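Local atomic coordinates of cohesin (Archaeoglobus fulgidus, PDB entry 2XDH), a protein that probably binds dockerin modules through its cohesin domain, one part of a longer archaeal protein that is not a component of a cellulosome. Residues I5-A10 / L125-I130; I36-N41 / G65-V70; L43-V48 / V87-T92. One frame throughout, in Å; residues are numbered along the deposited sequence.

How the interactions relate
The three contacts build one cohesin sandwich and meet through its hydrophobic core. Interaction 2 joins neighbouring strands of one sheet, interaction 3 does so in the opposite sheet, and interaction 1 brings two strands together across the core. Interactions 1 and 2, with centres about 10 Å apart, meet along a common sheet, where Ser-38 N lies 2.7 Å from Thr-126 O, probably a hydrogen bond. The centres of interactions 2 and 3 are about 11 Å apart, with Ile-68 CD1 3.7 Å from Val-45 CG2. The centres of interactions 1 and 3 are about 15 Å apart, with Leu-125 CD2 4.2 Å from Phe-89 CE2. All three lie away from Asp-136, a magnesium-binding residue, though no metal is bound to this chain here.

Interaction 1 (I5-A10 / L125-I130); sequences IIAGSA and LTLQGI
Ile-5 to Ala-7 and Leu-125 to Gln-128 face each other as roughly antiparallel strands, at 155°, but their axes come no closer than 7.4 Å and they share no backbone hydrogen bonds. Ala-7 stands opposite Leu-125, and side chains fill the gap. Leu-127 does most of this: its CD1 tip reaches into the backbone of the first strand, 3.5 Å from Ile-5 O and 3.6 Å from Ala-7 N. The same methyl meets Ile-5 CG2 at 3.7 Å, the branch that chi1 of -63° sets anti to the backbone N, and also Ala-7 CB, two residues on along the same side of the strand. Leu-125 works further along, its CD1 lying 3.4 Å from Gly-8 O, a buried carbonyl oxygen without a hydrogen-bond partner. Past the corner at Gly-129, Ile-130 adds a looser touch, CG2 to Ile-5 CD1 at 4.4 Å. Backbone bonds from Ile-5 to Ala-143 and Ile-145, and from Ile-6 to Lys-23, tie the first strand into its own sheet, while Thr-126 and Gln-128 bond to strand 17-38. Apolar side chains interleaved between strands of different sheets in this way form the core of a beta sandwich, here the jelly-roll fold of cohesins.

Interaction 2 (I36-N41 / G65-V70); sequences ILSYPN and GNQIKV
Ile-36 to Ser-38 pair with Gln-67 to Lys-69 as adjacent antiparallel strands, the axes 4.5 Å apart at 163°. In the jelly-roll sandwich of cohesins these two strands belong to the sheet that includes strand 123-134, and in type I relatives the outward side of the corresponding sheet receives the dockerin. Leu-37 and Ile-68 form a hydrogen-bonded pair, each N bonding to the other's O almost straight, and Tyr-39 N continues the ladder to Asn-66 O. Non-hydrogen-bonded pairs flank it: Ile-36 with Lys-69, and Ser-38 with Gln-67.

On the face of Ile-36, Ser-38, Gln-67 and Lys-69, the branch CG2 of Ile-36 presses against Gln-67 CB at 3.5 Å, while its CG1 arm runs beside the extended lysine, CG1 to CG at 4.0 Å. The lysine amino group is committed to a salt bridge with Glu-64. The other face turns to the core. There Leu-37 and Ile-68 lie side by side, CD2 to CD1 at 4.1 Å, and Ile-68 CG1 comes 3.8 Å from Tyr-39 CE2, with Val-45 and Val-87 packing against Ile-68 from the second sheet.

Tyr-39 has CG between its backbone N and carbonyl carbon (chi1 59°), which swings the ring across the end of the neighbouring strand. Asn-66 CA sits over one ring face, 4.0 Å from the centroid in a CH-pi contact, and the hydroxyl comes close to Gly-65 O, where a weak hydrogen bond is possible but not settled. The Asn-66 and Asn-41 side chains cross at about a right angle. Asn-66 ND2 donates to Asn-41 OD1 at 2.7 Å, with the acceptor in the donor's amide plane but the donor 48° out of the acceptor's carbonyl plane.

Interaction 3 (L43-V48 / V87-T92); sequences LEVEDV and VKFRVT
The Phe-89 ring is filled in on both faces: Leu-43 CD1 stands over its centre, 3.8 Å from the centroid in a CH-pi contact, and Val-87 CG1 from the ring's own strand covers the opposite face nearer the rim. Glu-44 supplies backbone at the ring edge, while Val-45 CG2 comes in obliquely, 3.4 Å from Phe-89 CE1. With CG beside the backbone N (chi1 -74°), the ring is placed among these aliphatic groups on the face the two strands share. Leu-43 also meets its cross-strand partner, CD2 to Val-91 CG2 at 4.0 Å.

The strands are antiparallel and strongly twisted, at 141°. Glu-44 and Arg-90 form a hydrogen-bonded pair, Arg-90 N to Glu-44 O measuring 2.8 Å. A classic beta bulge follows: Glu-46 and Asp-47 both stand against Lys-88, whose O accepts a bond from Glu-46 N at 2.8 Å and a weak one from Asp-47 N at 3.3 Å. Lys-88 N then returns to Asp-47 O. At the bulge Glu-46 bends at chi2 and lays its carboxylate over the aliphatic base of Arg-90, OE1 to CB at 3.3 Å, while the guanidinium stays apart from this carboxylate, Glu-46 OE1 to Arg-90 NE being 5.0 Å.

Strand 43-50 pairs with strand 82-91, which on its other side bonds through Val-87 and Phe-89 to Val-20 and Ile-18 of strand 17-38. Leu-43 and Val-91 pack on Phe-149 of strand 142-151, Val-45 touches Val-63 of strand 58-64, and the Tyr-39 and Phe-89 rings meet with their planes about 50° apart.

Interaction 1 (I5-A10 / L125-I130)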
loop_
_atom_site.group_PDB
_atom_site.type_symbol
_atom_site.label_atom_id
_atom_site.label_comp_id
_atom_site.label_asym_id
_atom_site.label_seq_id
_atom_site.Cartn_x
_atom_site.Cartn_y
_atom_site.Cartn_z
ATOM N N ILE A 5 16.447 0.004 -7.916
ATOM C CA ILE A 5 17.177 1.218 -8.282
ATOM C C ILE A 5 18.097 0.864 -9.442
ATOM O O ILE A 5 18.797 -0.145 -9.381
ATOM C CB ILE A 5 18.014 1.745 -7.113
ATOM C CG1 ILE A 5 17.079 2.151 -5.961
ATOM C CG2 ILE A 5 18.832 2.979 -7.559
ATOM C CD1 ILE A 5 17.815 2.563 -4.683
ATOM N N ILE A 6 18.086 1.683 -10.487
ATOM C CA ILE A 6 18.747 1.337 -11.748
ATOM C C ILE A 6 19.629 2.464 -12.262
ATOM O O ILE A 6 19.149 3.567 -12.488
ATOM C CB ILE A 6 17.703 1.083 -12.832
ATOM C CG1 ILE A 6 16.757 -0.037 -12.399
ATOM C CG2 ILE A 6 18.386 0.769 -14.172
ATOM C CD1 ILE A 6 15.693 -0.368 -13.443
ATOM N N ALA A 7 20.915 2.189 -12.444
ATOM C CA ALA A 7 21.800 3.165 -13.067
ATOM C C ALA A 7 21.662 3.048 -14.586
ATOM O O ALA A 7 21.659 1.949 -15.136
ATOM C CB ALA A 7 23.235 2.928 -12.633
ATOM N N GLY A 8 21.540 4.180 -15.269
ATOM C CA GLY A 8 21.372 4.164 -16.708
ATOM C C GLY A 8 22.637 3.736 -17.434
ATOM O O GLY A 8 23.733 3.728 -16.860
ATOM N N SER A 9 22.485 3.377 -18.704
ATOM C CA SER A 9 23.624 3.000 -19.537
ATOM C C SER A 9 23.804 4.020 -20.656
ATOM O O SER A 9 22.846 4.699 -21.035
ATOM C CB SER A 9 23.416 1.599 -20.119
ATOM O OG SER A 9 23.408 0.627 -19.087
ATOM N N ALA A 10 25.022 4.132 -21.183
ATOM C CA ALA A 10 25.292 5.150 -22.189
ATOM C C ALA A 10 26.527 4.829 -22.993
ATOM O O ALA A 10 27.340 3.980 -22.613
ATOM C CB ALA A 10 25.424 6.540 -21.539
ATOM N N LEU A 125 28.728 1.165 -14.214
ATOM C CA LEU A 125 28.285 2.243 -13.335
ATOM C C LEU A 125 27.579 1.499 -12.226
ATOM O O LEU A 125 26.444 1.051 -12.407
ATOM C CB LEU A 125 27.321 3.172 -14.063
ATOM C CG LEU A 125 28.015 3.975 -15.176
ATOM C CD1 LEU A 125 27.025 4.478 -16.217
ATOM C CD2 LEU A 125 28.790 5.137 -14.563
ATOM N N THR A 126 28.264 1.333 -11.095
ATOM C CA THR A 126 27.785 0.441 -10.046
ATOM C C THR A 126 27.078 1.165 -8.909
ATOM O O THR A 126 27.507 2.220 -8.465
ATOM C CB THR A 126 28.934 -0.402 -9.450
ATOM O OG1 THR A 126 29.786 0.434 -8.659
ATOM C CG2 THR A 126 29.746 -1.046 -10.551
ATOM N N LEU A 127 25.991 0.573 -8.439
ATOM C CA LEU A 127 25.256 1.080 -7.282
ATOM C C LEU A 127 25.582 0.197 -6.083
ATOM O O LEU A 127 25.443 -1.026 -6.149
ATOM C CB LEU A 127 23.750 0.990 -7.556
ATOM C CG LEU A 127 23.245 1.990 -8.596
ATOM C CD1 LEU A 127 21.872 1.586 -9.067
ATOM C CD2 LEU A 127 23.242 3.423 -8.016
ATOM N N GLN A 128 26.008 0.797 -4.982
ATOM C CA GLN A 128 26.214 0.007 -3.785
ATOM C C GLN A 128 26.072 0.852 -2.539
ATOM O O GLN A 128 25.754 2.044 -2.608
ATOM C CB GLN A 128 27.577 -0.690 -3.809
ATOM C CG GLN A 128 28.752 0.265 -3.833
ATOM C CD GLN A 128 29.200 0.590 -5.240
ATOM O OE1 GLN A 128 29.072 -0.230 -6.149
ATOM N NE2 GLN A 128 29.726 1.792 -5.429
ATOM N N GLY A 129 26.305 0.221 -1.396
ATOM C CA GLY A 129 26.169 0.895 -0.116
ATOM C C GLY A 129 24.776 1.447 0.102
ATOM O O GLY A 129 24.596 2.478 0.751
ATOM N N ILE A 130 23.765 0.765 -0.429
ATOM C CA ILE A 130 22.409 1.348 -0.377
ATOM C C ILE A 130 21.796 1.292 1.031
ATOM O O ILE A 130 21.885 0.276 1.720
ATOM C CB ILE A 130 21.493 0.662 -1.404
ATOM C CG1 ILE A 130 21.921 1.078 -2.813
ATOM C CG2 ILE A 130 20.044 1.026 -1.167
ATOM C CD1 ILE A 130 21.480 0.128 -3.820
#

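Interaction 2 (I36-N41 / G65-V70)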
loop_
_atom_site.group_PDB
_atom_site.type_symbol
_atom_site.label_atom_id
_atom_site.label_comp_id
_atom_site.label_asym_id
_atom_site.label_seq_id
_atom_site.Cartn_x
_atom_site.Cartn_y
_atom_site.Cartn_z
ATOM N N ILE A 36 25.779 4.894 -3.124
ATOM C CA ILE A 36 27.034 5.227 -3.757
ATOM C C ILE A 36 26.953 4.750 -5.198
ATOM O O ILE A 36 26.590 3.596 -5.456
ATOM C CB ILE A 36 28.197 4.511 -3.070
ATOM C CG1 ILE A 36 28.338 5.000 -1.623
ATOM C CG2 ILE A 36 29.485 4.757 -3.822
ATOM C CD1 ILE A 36 29.409 4.264 -0.854
ATOM N N LEU A 37 27.253 5.646 -6.136
ATOM C CA LEU A 37 27.403 5.266 -7.544
ATOM C C LEU A 37 28.870 5.306 -7.897
ATOM O O LEU A 37 29.497 6.361 -7.823
ATOM C CB LEU A 37 26.661 6.251 -8.448
ATOM C CG LEU A 37 26.828 5.991 -9.951
ATOM C CD1 LEU A 37 26.077 4.735 -10.358
ATOM C CD2 LEU A 37 26.324 7.181 -10.759
ATOM N N SER A 38 29.437 4.162 -8.258
ATOM C CA SER A 38 30.831 4.142 -8.677
ATOM C C SER A 38 30.879 4.269 -10.189
ATOM O O SER A 38 30.008 3.752 -10.884
ATOM C CB SER A 38 31.525 2.852 -8.225
ATOM O OG SER A 38 31.621 2.799 -6.814
ATOM N N TYR A 39 31.893 4.961 -10.697
ATOM C CA TYR A 39 32.021 5.162 -12.133
ATOM C C TYR A 39 33.450 4.919 -12.620
ATOM O O TYR A 39 34.396 5.037 -11.847
ATOM C CB TYR A 39 31.561 6.573 -12.493
ATOM C CG TYR A 39 32.335 7.655 -11.790
ATOM C CD1 TYR A 39 33.428 8.260 -12.396
ATOM C CD2 TYR A 39 31.975 8.080 -10.516
ATOM C CE1 TYR A 39 34.143 9.260 -11.752
ATOM C CE2 TYR A 39 32.686 9.079 -9.863
ATOM C CZ TYR A 39 33.770 9.662 -10.492
ATOM O OH TYR A 39 34.482 10.659 -9.861
ATOM N N PRO A 40 33.609 4.571 -13.905
ATOM C CA PRO A 40 34.928 4.240 -14.471
ATOM C C PRO A 40 35.870 5.434 -14.636
ATOM O O PRO A 40 35.420 6.581 -14.684
ATOM C CB PRO A 40 34.585 3.653 -15.843
ATOM C CG PRO A 40 33.237 4.227 -16.182
ATOM C CD PRO A 40 32.518 4.377 -14.875
ATOM N N ASN A 41 37.168 5.142 -14.738
ATOM C CA ASN A 41 38.206 6.158 -14.931
ATOM C C ASN A 41 38.042 6.971 -16.204
ATOM O O ASN A 41 38.531 8.093 -16.297
ATOM C CB ASN A 41 39.594 5.512 -14.956
ATOM C CG ASN A 41 40.089 5.147 -13.580
ATOM O OD1 ASN A 41 39.754 5.804 -12.594
ATOM N ND2 ASN A 41 40.893 4.094 -13.500
ATOM N N GLY A 65 36.910 10.464 -5.220
ATOM C CA GLY A 65 37.532 9.436 -6.022
ATOM C C GLY A 65 36.587 9.038 -7.137
ATOM O O GLY A 65 35.988 9.892 -7.799
ATOM N N ASN A 66 36.443 7.738 -7.338
ATOM C CA ASN A 66 35.558 7.230 -8.374
ATOM C C ASN A 66 34.179 6.863 -7.846
ATOM O O ASN A 66 33.543 5.942 -8.346
ATOM C CB ASN A 66 36.193 6.026 -9.067
ATOM C CG ASN A 66 37.191 6.436 -10.136
ATOM O OD1 ASN A 66 37.399 7.627 -10.386
ATOM N ND2 ASN A 66 37.819 5.450 -10.772
ATOM N N GLN A 67 33.707 7.580 -6.836
ATOM C CA GLN A 67 32.342 7.340 -6.383
ATOM C C GLN A 67 31.588 8.598 -5.989
ATOM O O GLN A 67 32.162 9.551 -5.472
ATOM C CB GLN A 67 32.281 6.270 -5.289
ATOM C CG GLN A 67 33.029 6.555 -4.020
ATOM C CD GLN A 67 33.124 5.315 -3.141
ATOM O OE1 GLN A 67 33.266 4.199 -3.643
ATOM N NE2 GLN A 67 33.031 5.502 -1.826
ATOM N N ILE A 68 30.294 8.593 -6.275
ATOM C CA ILE A 68 29.422 9.697 -5.932
ATOM C C ILE A 68 28.502 9.224 -4.817
ATOM O O ILE A 68 27.721 8.298 -5.009
ATOM C CB ILE A 68 28.569 10.107 -7.140
ATOM C CG1 ILE A 68 29.475 10.359 -8.352
ATOM C CG2 ILE A 68 27.720 11.335 -6.791
ATOM C CD1 ILE A 68 28.756 10.275 -9.695
ATOM N N LYS A 69 28.629 9.826 -3.642
ATOM C CA LYS A 69 27.730 9.521 -2.541
ATOM C C LYS A 69 26.551 10.466 -2.626
ATOM O O LYS A 69 26.717 11.684 -2.703
ATOM C CB LYS A 69 28.447 9.679 -1.192
ATOM C CG LYS A 69 29.596 8.692 -0.999
ATOM C CD LYS A 69 30.160 8.708 0.413
ATOM C CE LYS A 69 31.113 7.534 0.623
ATOM N NZ LYS A 69 31.776 7.550 1.960
ATOM N N VAL A 70 25.353 9.902 -2.608
ATOM C CA VAL A 70 24.151 10.683 -2.783
ATOM C C VAL A 70 23.228 10.432 -1.618
ATOM O O VAL A 70 23.039 9.290 -1.203
ATOM C CB VAL A 70 23.409 10.295 -4.086
ATOM C CG1 VAL A 70 22.052 10.995 -4.152
ATOM C CG2 VAL A 70 24.271 10.628 -5.300
#

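Interaction 3 (L43-V48 / V87-T92)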
loop_
_atom_site.group_PDB
_atom_site.type_symbol
_atom_site.label_atom_id
_atom_site.label_comp_id
_atom_site.label_asym_id
_atom_site.label_seq_id
_atom_site.Cartn_x
_atom_site.Cartn_y
_atom_site.Cartn_z
ATOM N N LEU A 43 35.430 8.244 -17.205
ATOM C CA LEU A 43 34.442 9.287 -16.969
ATOM C C LEU A 43 34.887 10.285 -15.900
ATOM O O LEU A 43 35.616 9.949 -14.966
ATOM C CB LEU A 43 33.088 8.682 -16.597
ATOM C CG LEU A 43 32.398 7.833 -17.667
ATOM C CD1 LEU A 43 31.004 7.424 -17.192
ATOM C CD2 LEU A 43 32.297 8.581 -18.979
ATOM N N GLU A 44 34.433 11.518 -16.050
ATOM C CA GLU A 44 34.717 12.555 -15.081
ATOM C C GLU A 44 33.436 13.299 -14.773
ATOM O O GLU A 44 32.722 13.712 -15.684
ATOM C CB GLU A 44 35.754 13.527 -15.645
ATOM C CG GLU A 44 35.708 14.883 -15.003
ATOM C CD GLU A 44 36.849 15.748 -15.460
ATOM O OE1 GLU A 44 37.833 15.175 -15.980
ATOM O OE2 GLU A 44 36.757 16.985 -15.308
ATOM N N VAL A 45 33.146 13.467 -13.489
ATOM C CA VAL A 45 31.885 14.068 -13.070
ATOM C C VAL A 45 31.919 15.587 -13.222
ATOM O O VAL A 45 32.814 16.249 -12.692
ATOM C CB VAL A 45 31.545 13.696 -11.611
ATOM C CG1 VAL A 45 30.338 14.494 -11.113
ATOM C CG2 VAL A 45 31.288 12.196 -11.492
ATOM N N GLU A 46 30.949 16.128 -13.959
ATOM C CA GLU A 46 30.823 17.579 -14.145
ATOM C C GLU A 46 29.706 18.168 -13.271
ATOM O O GLU A 46 29.796 19.304 -12.803
ATOM C CB GLU A 46 30.569 17.927 -15.618
ATOM C CG GLU A 46 31.617 17.398 -16.597
ATOM C CD GLU A 46 32.880 18.252 -16.651
ATOM O OE1 GLU A 46 33.934 17.717 -17.051
ATOM O OE2 GLU A 46 32.824 19.454 -16.307
ATOM N N ASP A 47 28.640 17.409 -13.056
ATOM C CA ASP A 47 27.556 17.894 -12.206
ATOM C C ASP A 47 26.669 16.733 -11.784
ATOM O O ASP A 47 26.669 15.677 -12.420
ATOM C CB ASP A 47 26.729 18.956 -12.937
ATOM C CG ASP A 47 25.999 19.898 -11.983
ATOM O OD1 ASP A 47 26.194 19.794 -10.748
ATOM O OD2 ASP A 47 25.243 20.758 -12.480
ATOM N N VAL A 48 25.931 16.937 -10.700
ATOM C CA VAL A 48 24.954 15.968 -10.212
ATOM C C VAL A 48 23.672 16.746 -9.954
ATOM O O VAL A 48 23.664 17.681 -9.143
ATOM C CB VAL A 48 25.425 15.308 -8.908
ATOM C CG1 VAL A 48 24.381 14.325 -8.381
ATOM C CG2 VAL A 48 26.781 14.601 -9.109
ATOM N N VAL A 87 23.554 12.261 -13.509
ATOM C CA VAL A 87 24.949 12.660 -13.423
ATOM C C VAL A 87 25.421 13.140 -14.788
ATOM O O VAL A 87 25.247 12.460 -15.792
ATOM C CB VAL A 87 25.865 11.529 -12.878
ATOM C CG1 VAL A 87 27.302 12.018 -12.763
ATOM C CG2 VAL A 87 25.372 11.066 -11.511
ATOM N N LYS A 88 25.986 14.339 -14.831
ATOM C CA LYS A 88 26.579 14.820 -16.063
ATOM C C LYS A 88 28.045 14.414 -16.043
ATOM O O LYS A 88 28.799 14.824 -15.153
ATOM C CB LYS A 88 26.433 16.340 -16.190
ATOM C CG LYS A 88 26.886 16.872 -17.545
ATOM C CD LYS A 88 26.671 18.374 -17.664
ATOM C CE LYS A 88 26.759 18.820 -19.115
ATOM N NZ LYS A 88 25.817 18.030 -19.968
ATOM N N PHE A 89 28.437 13.592 -17.010
ATOM C CA PHE A 89 29.810 13.123 -17.114
ATOM C C PHE A 89 30.447 13.726 -18.346
ATOM O O PHE A 89 29.763 14.102 -19.295
ATOM C CB PHE A 89 29.867 11.609 -17.298
ATOM C CG PHE A 89 29.566 10.811 -16.058
ATOM C CD1 PHE A 89 30.443 10.814 -14.985
ATOM C CD2 PHE A 89 28.433 10.003 -15.997
ATOM C CE1 PHE A 89 30.190 10.049 -13.865
ATOM C CE2 PHE A 89 28.165 9.247 -14.892
ATOM C CZ PHE A 89 29.039 9.259 -13.812
ATOM N N ARG A 90 31.769 13.798 -18.335
ATOM C CA ARG A 90 32.513 14.124 -19.532
ATOM C C ARG A 90 33.365 12.918 -19.836
ATOM O O ARG A 90 33.993 12.355 -18.939
ATOM C CB ARG A 90 33.392 15.348 -19.316
ATOM C CG ARG A 90 34.477 15.490 -20.364
ATOM C CD ARG A 90 34.592 16.920 -20.828
ATOM N NE ARG A 90 35.751 17.110 -21.691
ATOM C CZ ARG A 90 36.196 18.297 -22.084
ATOM N NH1 ARG A 90 35.575 19.399 -21.686
ATOM N NH2 ARG A 90 37.260 18.379 -22.873
ATOM N N VAL A 91 33.366 12.503 -21.093
ATOM C CA VAL A 91 34.144 11.341 -21.496
ATOM C C VAL A 91 35.584 11.765 -21.764
ATOM O O VAL A 91 35.868 12.459 -22.739
ATOM C CB VAL A 91 33.541 10.679 -22.750
ATOM C CG1 VAL A 91 34.302 9.406 -23.110
ATOM C CG2 VAL A 91 32.062 10.401 -22.541
ATOM N N THR A 92 36.487 11.343 -20.888
ATOM C CA THR A 92 37.889 11.726 -20.984
ATOM C C THR A 92 38.661 10.825 -21.943
ATOM O O THR A 92 38.823 9.629 -21.691
ATOM C CB THR A 92 38.558 11.685 -19.605
ATOM O OG1 THR A 92 38.624 10.332 -19.145
ATOM C CG2 THR A 92 37.763 12.507 -18.613
#